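Local coordinates for protein copper-containing nitrite reductase (Hyphomicrobium denitrificans 1NES1, PDB 6TFO) that probably reduces nitrite to nitric oxide, taking electrons from cytochrome c through bound copper ions, at residues A78-V83 with Y115-P120; S223-G228 with V260-T265. All coordinates share one frame; numbering follows the deposited sequence.

Both contacts are buried and follow one plan: a loop leading into or bearing a short strand pairs antiparallel with the end of a strand that runs on into a copper-binding cysteine. They share no element. Interaction 1 belongs to the plastocyanin-like region, its centre about 35 Å from the centre of the chain, and keeps some partly exposed residues; interaction 2, in the multicopper-oxidase region, is centred about 21 Å from it and almost wholly buried. The nearest atoms of interaction 1 and interaction 2 are about 44 Å apart. Residues 78-83 and 115-120 give two ligands to one copper and are clasped by a carboxylate, whereas 223-228 and 260-265 serve two coppers, with a serine hydroxyl in the clasping place.

Interaction 1 (A78-V83 with Y115-P120); sequences AQHDAV and YYCSLP. With CU (copper (II) ion), chain L.
Val83 lies over one face of the Tyr116 ring, its CB 3.8 Å above the ring plane and offset toward the rim, and its CG1 comes 3.5 Å from Tyr116 OH. That hydroxyl is hydrogen-bonded to Asp85, and Arg123 makes a cation-pi contact with the ring. The other flat group, the His80 imidazole, meets Cys117 SG at its edge, where His80 ND1 and Cys117 SG share the copper at 2.0 and 2.2 Å; Glu76 holds NE2 on the far side of the imidazole. The Asp81 carboxylate grips Ser118 with both oxygens: OD1 accepts Ser118 N at 2.9 Å on its syn side, in a nearly straight bond (167°), and OD2 takes Ser118 OG at 2.6 Å through its syn lone pair. Arg90 adds a salt bridge to OD2. The Cys117 side chain turns its sulfur away from its own backbone N (chi1 179°), to the copper, where SG receives Leu119 N at 3.5 Å and a weak bond from Asp81 N, contacts likely to temper the sulfur's charge. Leu119 CD2 packs on His80 CA, and two backbone bonds pair Val83 with Tyr116. With His122 and Met127 completing the copper shell, this is the type 1 copper site of a cupredoxin domain.

Interaction 2 (S223-G228 with V260-T265); sequences SVDFHG and VYHCAT. With CU (copper (II) ion), chain K; CU (copper (II) ion), chain J.
This buried antiparallel strand pairing joins strand 225-226, at the border of its sheet in a cupredoxin domain, to the end of strand 257-262, and carries ligands of two coppers, as in other copper nitrite reductases. Asp225 and His262 exchange two backbone bonds, and His227 N adds a third to Val260 O. His227 NE2 and His262 NE2 both bind the same copper, each at 2.0 Å; the two rings meet rim to rim with planes at 88°, and His419 of the third subunit completes the protein ligands, placing this type 2 site at a subunit interface. Cys263, directly after His262, binds the type 1 copper through SG at 2.1 Å, beside His222, His271 and Met276, so adjacent residues connect the two metals. His262 ND1 donates a hydrogen bond to Cys263 O at 2.8 Å, which with the copper bond at NE2 fixes the ring's rotation. On the opposite face of the sheet Phe226 CD1 packs 3.4 Å from Tyr261 CB, the rings oblique. A chi1 of 63° swings Ser223 OG to the 260-265 side, where it accepts Ala264 N at 2.8 Å and donates to Thr265 OG1. An alanine at Ser223 would remove this hydroxyl and is likely to leave Ala264 N without its acceptor, with Thr265 OG1 keeping its bond to Gln240. Asp225 OD2 accepts a bond of 2.8 Å from the water O that ligates the type 2 copper at 2.1 Å.

Interaction 1 (A78-V83 with Y115-P120)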
ATOM      1  N   ALA C  78     -18.324 -10.284  -4.970  1.00 40.22           N
ATOM      2  CA  ALA C  78     -19.742 -10.548  -5.324  1.00 47.40           C
ATOM      3  C   ALA C  78     -19.980 -12.061  -5.251  1.00 46.33           C
ATOM      4  O   ALA C  78     -19.019 -12.782  -5.053  1.00 48.60           O
ATOM      5  CB  ALA C  78     -20.073  -9.983  -6.683  1.00 45.03           C
ATOM      6  N   GLN C  79     -21.223 -12.522  -5.351  1.00 47.69           N
ATOM      7  CA  GLN C  79     -21.536 -13.973  -5.368  1.00 44.64           C
ATOM      8  C   GLN C  79     -21.279 -14.486  -6.784  1.00 46.15           C
ATOM      9  O   GLN C  79     -21.637 -13.787  -7.759  1.00 42.69           O
ATOM     10  CB  GLN C  79     -22.965 -14.272  -4.934  1.00 44.38           C
ATOM     11  CG  GLN C  79     -23.231 -13.878  -3.494  1.00 49.32           C
ATOM     12  CD  GLN C  79     -24.485 -14.531  -2.976  1.00 52.26           C
ATOM     13  OE1 GLN C  79     -25.438 -14.781  -3.702  1.00 56.70           O
ATOM     14  NE2 GLN C  79     -24.464 -14.860  -1.704  1.00 54.98           N
ATOM     15  N   HIS C  80     -20.632 -15.649  -6.871  1.00 43.27           N
ATOM     16  CA  HIS C  80     -20.215 -16.296  -8.140  1.00 46.30           C
ATOM     17  C   HIS C  80     -20.271 -17.826  -8.021  1.00 42.91           C
ATOM     18  O   HIS C  80     -20.010 -18.395  -6.924  1.00 44.53           O
ATOM     19  CB  HIS C  80     -18.800 -15.862  -8.567  1.00 44.73           C
ATOM     20  CG  HIS C  80     -18.612 -14.390  -8.703  1.00 41.52           C
ATOM     21  ND1 HIS C  80     -19.198 -13.670  -9.703  1.00 40.31           N
ATOM     22  CD2 HIS C  80     -17.900 -13.515  -7.961  1.00 43.41           C
ATOM     23  CE1 HIS C  80     -18.867 -12.404  -9.578  1.00 45.42           C
ATOM     24  NE2 HIS C  80     -18.080 -12.283  -8.508  1.00 47.09           N
ATOM     25  N   ASP C  81     -20.583 -18.455  -9.143  1.00 40.89           N
ATOM     26  CA  ASP C  81     -20.248 -19.863  -9.420  1.00 42.37           C
ATOM     27  C   ASP C  81     -19.705 -19.939 -10.853  1.00 41.23           C
ATOM     28  O   ASP C  81     -19.553 -18.891 -11.511  1.00 39.01           O
ATOM     29  CB  ASP C  81     -21.464 -20.749  -9.151  1.00 48.79           C
ATOM     30  CG  ASP C  81     -22.636 -20.471 -10.066  1.00 47.22           C
ATOM     31  OD1 ASP C  81     -22.422 -19.837 -11.087  1.00 46.06           O
ATOM     32  OD2 ASP C  81     -23.746 -20.908  -9.736  1.00 50.51           O
ATOM     33  N   ALA C  82     -19.361 -21.144 -11.285  1.00 38.61           N
ATOM     34  CA  ALA C  82     -19.096 -21.502 -12.686  1.00 41.09           C
ATOM     35  C   ALA C  82     -19.965 -22.716 -13.003  1.00 44.98           C
ATOM     36  O   ALA C  82     -20.019 -23.627 -12.156  1.00 50.79           O
ATOM     37  CB  ALA C  82     -17.622 -21.775 -12.875  1.00 41.07           C
ATOM     38  N   VAL C  83     -20.639 -22.701 -14.143  1.00 43.70           N
ATOM     39  CA  VAL C  83     -21.576 -23.768 -14.570  1.00 43.12           C
ATOM     40  C   VAL C  83     -21.218 -24.162 -16.001  1.00 46.07           C
ATOM     41  O   VAL C  83     -20.912 -23.262 -16.808  1.00 41.77           O
ATOM     42  CB  VAL C  83     -23.034 -23.297 -14.457  1.00 44.76           C
ATOM     43  CG1 VAL C  83     -24.011 -24.380 -14.900  1.00 47.85           C
ATOM     44  CG2 VAL C  83     -23.356 -22.826 -13.056  1.00 42.92           C
ATOM     45  N   TYR C 115     -18.719 -22.141 -20.054  1.00 45.54           N
ATOM     46  CA  TYR C 115     -18.687 -21.976 -18.586  1.00 44.58           C
ATOM     47  C   TYR C 115     -19.153 -20.556 -18.287  1.00 44.67           C
ATOM     48  O   TYR C 115     -18.683 -19.617 -18.963  1.00 44.83           O
ATOM     49  CB  TYR C 115     -17.306 -22.314 -18.032  1.00 46.84           C
ATOM     50  CG  TYR C 115     -16.169 -21.370 -18.328  1.00 45.39           C
ATOM     51  CD1 TYR C 115     -15.868 -20.328 -17.460  1.00 46.09           C
ATOM     52  CD2 TYR C 115     -15.312 -21.606 -19.385  1.00 44.50           C
ATOM     53  CE1 TYR C 115     -14.786 -19.496 -17.679  1.00 46.30           C
ATOM     54  CE2 TYR C 115     -14.230 -20.778 -19.626  1.00 43.92           C
ATOM     55  CZ  TYR C 115     -13.970 -19.717 -18.773  1.00 46.98           C
ATOM     56  OH  TYR C 115     -12.895 -18.903 -18.985  1.00 45.01           O
ATOM     57  N   TYR C 116     -20.050 -20.407 -17.316  1.00 42.00           N
ATOM     58  CA  TYR C 116     -20.690 -19.113 -16.998  1.00 40.94           C
ATOM     59  C   TYR C 116     -21.111 -19.071 -15.530  1.00 43.99           C
ATOM     60  O   TYR C 116     -21.221 -20.117 -14.879  1.00 50.06           O
ATOM     61  CB  TYR C 116     -21.885 -18.908 -17.927  1.00 43.48           C
ATOM     62  CG  TYR C 116     -23.027 -19.838 -17.650  1.00 43.47           C
ATOM     63  CD1 TYR C 116     -23.998 -19.502 -16.724  1.00 43.37           C
ATOM     64  CD2 TYR C 116     -23.121 -21.068 -18.286  1.00 46.21           C
ATOM     65  CE1 TYR C 116     -25.048 -20.359 -16.441  1.00 45.99           C
ATOM     66  CE2 TYR C 116     -24.174 -21.932 -18.020  1.00 48.11           C
ATOM     67  CZ  TYR C 116     -25.135 -21.584 -17.085  1.00 48.21           C
ATOM     68  OH  TYR C 116     -26.170 -22.424 -16.807  1.00 43.15           O
ATOM     69  N   CYS C 117     -21.340 -17.866 -15.020  1.00 41.43           N
ATOM     70  CA  CYS C 117     -21.864 -17.617 -13.662  1.00 42.39           C
ATOM     71  C   CYS C 117     -23.387 -17.556 -13.757  1.00 45.93           C
ATOM     72  O   CYS C 117     -23.897 -16.884 -14.648  1.00 52.21           O
ATOM     73  CB  CYS C 117     -21.298 -16.328 -13.080  1.00 42.54           C
ATOM     74  SG  CYS C 117     -21.952 -15.971 -11.433  1.00 46.07           S
ATOM     75  N   SER C 118     -24.092 -18.253 -12.881  1.00 48.72           N
ATOM     76  CA  SER C 118     -25.575 -18.349 -12.910  1.00 46.72           C
ATOM     77  C   SER C 118     -26.192 -17.280 -12.009  1.00 42.66           C
ATOM     78  O   SER C 118     -27.412 -17.206 -11.999  1.00 45.97           O
ATOM     79  CB  SER C 118     -26.038 -19.716 -12.481  1.00 44.32           C
ATOM     80  OG  SER C 118     -25.772 -19.917 -11.103  1.00 45.54           O
ATOM     81  N   LEU C 119     -25.401 -16.523 -11.244  1.00 43.57           N
ATOM     82  CA  LEU C 119     -25.959 -15.461 -10.355  1.00 48.16           C
ATOM     83  C   LEU C 119     -26.690 -14.396 -11.197  1.00 44.83           C
ATOM     84  O   LEU C 119     -26.338 -14.118 -12.339  1.00 35.89           O
ATOM     85  CB  LEU C 119     -24.844 -14.858  -9.495  1.00 54.91           C
ATOM     86  CG  LEU C 119     -24.559 -15.551  -8.152  1.00 58.40           C
ATOM     87  CD1 LEU C 119     -25.810 -15.672  -7.280  1.00 53.03           C
ATOM     88  CD2 LEU C 119     -23.937 -16.921  -8.369  1.00 60.10           C
ATOM     89  N   PRO C 120     -27.777 -13.791 -10.682  1.00 44.40           N
ATOM     90  CA  PRO C 120     -28.595 -12.873 -11.475  1.00 45.10           C
ATOM     91  C   PRO C 120     -27.768 -11.806 -12.198  1.00 45.61           C
ATOM     92  O   PRO C 120     -27.054 -11.051 -11.549  1.00 43.25           O
ATOM     93  CB  PRO C 120     -29.539 -12.230 -10.436  1.00 44.19           C
ATOM     94  CG  PRO C 120     -29.646 -13.275  -9.332  1.00 42.98           C
ATOM     95  CD  PRO C 120     -28.280 -13.942  -9.299  1.00 44.40           C
TER
HETATM   96 CU    CU L 503     -20.776 -14.233 -10.861  1.00 44.02          CU

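Interaction 2 (S223-G228 with V260-T265)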
ATOM      1  N   SER C 223      30.257 -31.838  -2.130  1.00 44.86           N
ATOM      2  CA  SER C 223      30.714 -32.819  -1.125  1.00 49.35           C
ATOM      3  C   SER C 223      29.718 -33.983  -1.063  1.00 51.72           C
ATOM      4  O   SER C 223      28.757 -33.996  -1.858  1.00 49.85           O
ATOM      5  CB  SER C 223      30.873 -32.140   0.210  1.00 49.96           C
ATOM      6  OG  SER C 223      29.617 -31.657   0.669  1.00 47.92           O
ATOM      7  N   VAL C 224      29.946 -34.937  -0.160  1.00 49.73           N
ATOM      8  CA  VAL C 224      28.946 -36.001   0.123  1.00 47.33           C
ATOM      9  C   VAL C 224      29.085 -36.449   1.574  1.00 46.95           C
ATOM     10  O   VAL C 224      30.219 -36.608   2.054  1.00 47.51           O
ATOM     11  CB  VAL C 224      29.069 -37.165  -0.866  1.00 45.87           C
ATOM     12  CG1 VAL C 224      30.434 -37.810  -0.808  1.00 47.29           C
ATOM     13  CG2 VAL C 224      27.975 -38.188  -0.649  1.00 50.37           C
ATOM     14  N   ASP C 225      27.936 -36.554   2.236  1.00 47.42           N
ATOM     15  CA  ASP C 225      27.706 -37.180   3.557  1.00 45.99           C
ATOM     16  C   ASP C 225      26.853 -38.405   3.249  1.00 47.35           C
ATOM     17  O   ASP C 225      25.789 -38.221   2.625  1.00 48.56           O
ATOM     18  CB  ASP C 225      27.043 -36.167   4.499  1.00 52.63           C
ATOM     19  CG  ASP C 225      26.392 -36.711   5.760  1.00 55.15           C
ATOM     20  OD1 ASP C 225      26.533 -37.911   6.008  1.00 64.33           O
ATOM     21  OD2 ASP C 225      25.735 -35.909   6.486  1.00 62.08           O
ATOM     22  N   PHE C 226      27.363 -39.604   3.561  1.00 50.79           N
ATOM     23  CA  PHE C 226      26.602 -40.884   3.548  1.00 50.02           C
ATOM     24  C   PHE C 226      26.139 -41.211   4.971  1.00 53.34           C
ATOM     25  O   PHE C 226      26.996 -41.284   5.890  1.00 53.52           O
ATOM     26  CB  PHE C 226      27.465 -42.050   3.074  1.00 46.41           C
ATOM     27  CG  PHE C 226      28.125 -41.855   1.741  1.00 42.23           C
ATOM     28  CD1 PHE C 226      27.459 -42.184   0.576  1.00 40.71           C
ATOM     29  CD2 PHE C 226      29.419 -41.378   1.666  1.00 43.80           C
ATOM     30  CE1 PHE C 226      28.079 -42.055  -0.649  1.00 41.89           C
ATOM     31  CE2 PHE C 226      30.029 -41.221   0.435  1.00 45.06           C
ATOM     32  CZ  PHE C 226      29.360 -41.561  -0.717  1.00 43.49           C
ATOM     33  N   HIS C 227      24.837 -41.433   5.154  1.00 54.51           N
ATOM     34  CA  HIS C 227      24.254 -41.773   6.476  1.00 56.66           C
ATOM     35  C   HIS C 227      24.761 -43.151   6.914  1.00 56.83           C
ATOM     36  O   HIS C 227      24.623 -43.450   8.119  1.00 58.95           O
ATOM     37  CB  HIS C 227      22.730 -41.628   6.434  1.00 59.68           C
ATOM     38  CG  HIS C 227      22.290 -40.204   6.431  1.00 64.79           C
ATOM     39  ND1 HIS C 227      20.986 -39.846   6.676  1.00 67.37           N
ATOM     40  CD2 HIS C 227      22.984 -39.054   6.247  1.00 63.75           C
ATOM     41  CE1 HIS C 227      20.885 -38.537   6.612  1.00 70.66           C
ATOM     42  NE2 HIS C 227      22.097 -38.026   6.352  1.00 69.48           N
ATOM     43  N   GLY C 228      25.333 -43.927   5.979  1.00 59.27           N
ATOM     44  CA  GLY C 228      25.884 -45.280   6.222  1.00 61.57           C
ATOM     45  C   GLY C 228      27.392 -45.295   6.439  1.00 59.45           C
ATOM     46  O   GLY C 228      27.956 -46.390   6.421  1.00 59.53           O
ATOM     47  N   VAL C 260      20.166 -42.558   3.134  1.00 48.55           N
ATOM     48  CA  VAL C 260      20.230 -41.403   2.193  1.00 47.12           C
ATOM     49  C   VAL C 260      21.658 -40.866   2.297  1.00 44.56           C
ATOM     50  O   VAL C 260      22.232 -40.908   3.408  1.00 42.25           O
ATOM     51  CB  VAL C 260      19.138 -40.325   2.365  1.00 53.52           C
ATOM     52  CG1 VAL C 260      18.075 -40.664   3.401  1.00 51.09           C
ATOM     53  CG2 VAL C 260      19.716 -38.930   2.568  1.00 52.26           C
ATOM     54  N   TYR C 261      22.252 -40.560   1.148  1.00 41.08           N
ATOM     55  CA  TYR C 261      23.459 -39.705   1.041  1.00 43.98           C
ATOM     56  C   TYR C 261      23.021 -38.390   0.374  1.00 47.45           C
ATOM     57  O   TYR C 261      21.979 -38.377  -0.358  1.00 43.10           O
ATOM     58  CB  TYR C 261      24.587 -40.425   0.303  1.00 43.25           C
ATOM     59  CG  TYR C 261      24.398 -40.616  -1.183  1.00 44.49           C
ATOM     60  CD1 TYR C 261      23.744 -41.729  -1.687  1.00 40.56           C
ATOM     61  CD2 TYR C 261      24.900 -39.693  -2.097  1.00 45.47           C
ATOM     62  CE1 TYR C 261      23.581 -41.914  -3.051  1.00 42.65           C
ATOM     63  CE2 TYR C 261      24.746 -39.871  -3.465  1.00 42.08           C
ATOM     64  CZ  TYR C 261      24.092 -40.994  -3.945  1.00 42.98           C
ATOM     65  OH  TYR C 261      23.923 -41.199  -5.291  1.00 45.69           O
ATOM     66  N   HIS C 262      23.739 -37.308   0.677  1.00 45.48           N
ATOM     67  CA  HIS C 262      23.450 -35.930   0.185  1.00 45.93           C
ATOM     68  C   HIS C 262      24.744 -35.120   0.192  1.00 43.67           C
ATOM     69  O   HIS C 262      25.662 -35.462   0.966  1.00 40.82           O
ATOM     70  CB  HIS C 262      22.332 -35.250   0.997  1.00 42.17           C
ATOM     71  CG  HIS C 262      22.572 -35.139   2.469  1.00 47.34           C
ATOM     72  ND1 HIS C 262      23.448 -34.211   3.018  1.00 48.17           N
ATOM     73  CD2 HIS C 262      22.031 -35.814   3.515  1.00 52.45           C
ATOM     74  CE1 HIS C 262      23.464 -34.333   4.333  1.00 48.76           C
ATOM     75  NE2 HIS C 262      22.597 -35.327   4.668  1.00 52.88           N
ATOM     76  N   CYS C 263      24.795 -34.072  -0.619  1.00 43.08           N
ATOM     77  CA  CYS C 263      25.842 -33.023  -0.524  1.00 46.90           C
ATOM     78  C   CYS C 263      25.804 -32.398   0.882  1.00 43.36           C
ATOM     79  O   CYS C 263      24.717 -32.317   1.473  1.00 42.61           O
ATOM     80  CB  CYS C 263      25.643 -31.978  -1.611  1.00 48.47           C
ATOM     81  SG  CYS C 263      26.968 -30.748  -1.663  1.00 53.71           S
ATOM     82  N   ALA C 264      26.962 -32.029   1.425  1.00 43.93           N
ATOM     83  CA  ALA C 264      27.097 -31.405   2.761  1.00 43.30           C
ATOM     84  C   ALA C 264      28.052 -30.214   2.664  1.00 45.68           C
ATOM     85  O   ALA C 264      28.893 -30.082   3.554  1.00 51.32           O
ATOM     86  CB  ALA C 264      27.573 -32.413   3.762  1.00 40.92           C
ATOM     87  N   THR C 265      27.930 -29.432   1.583  1.00 50.30           N
ATOM     88  CA  THR C 265      28.563 -28.095   1.381  1.00 50.62           C
ATOM     89  C   THR C 265      27.522 -27.022   1.707  1.00 45.57           C
ATOM     90  O   THR C 265      26.401 -27.060   1.196  1.00 44.01           O
ATOM     91  CB  THR C 265      29.153 -27.977  -0.037  1.00 50.19           C
ATOM     92  OG1 THR C 265      30.122 -29.014  -0.198  1.00 46.38           O
ATOM     93  CG2 THR C 265      29.798 -26.630  -0.301  1.00 46.98           C
TER
HETATM   94 CU    CU K 502      22.351 -36.009   6.507  0.70 53.22          CU
HETATM   95 CU    CU J 501      26.614 -29.662  -3.472  1.00 45.57          CU
HETATM   96  O   HOH W   1      23.502 -34.917   7.845  1.00 56.67           O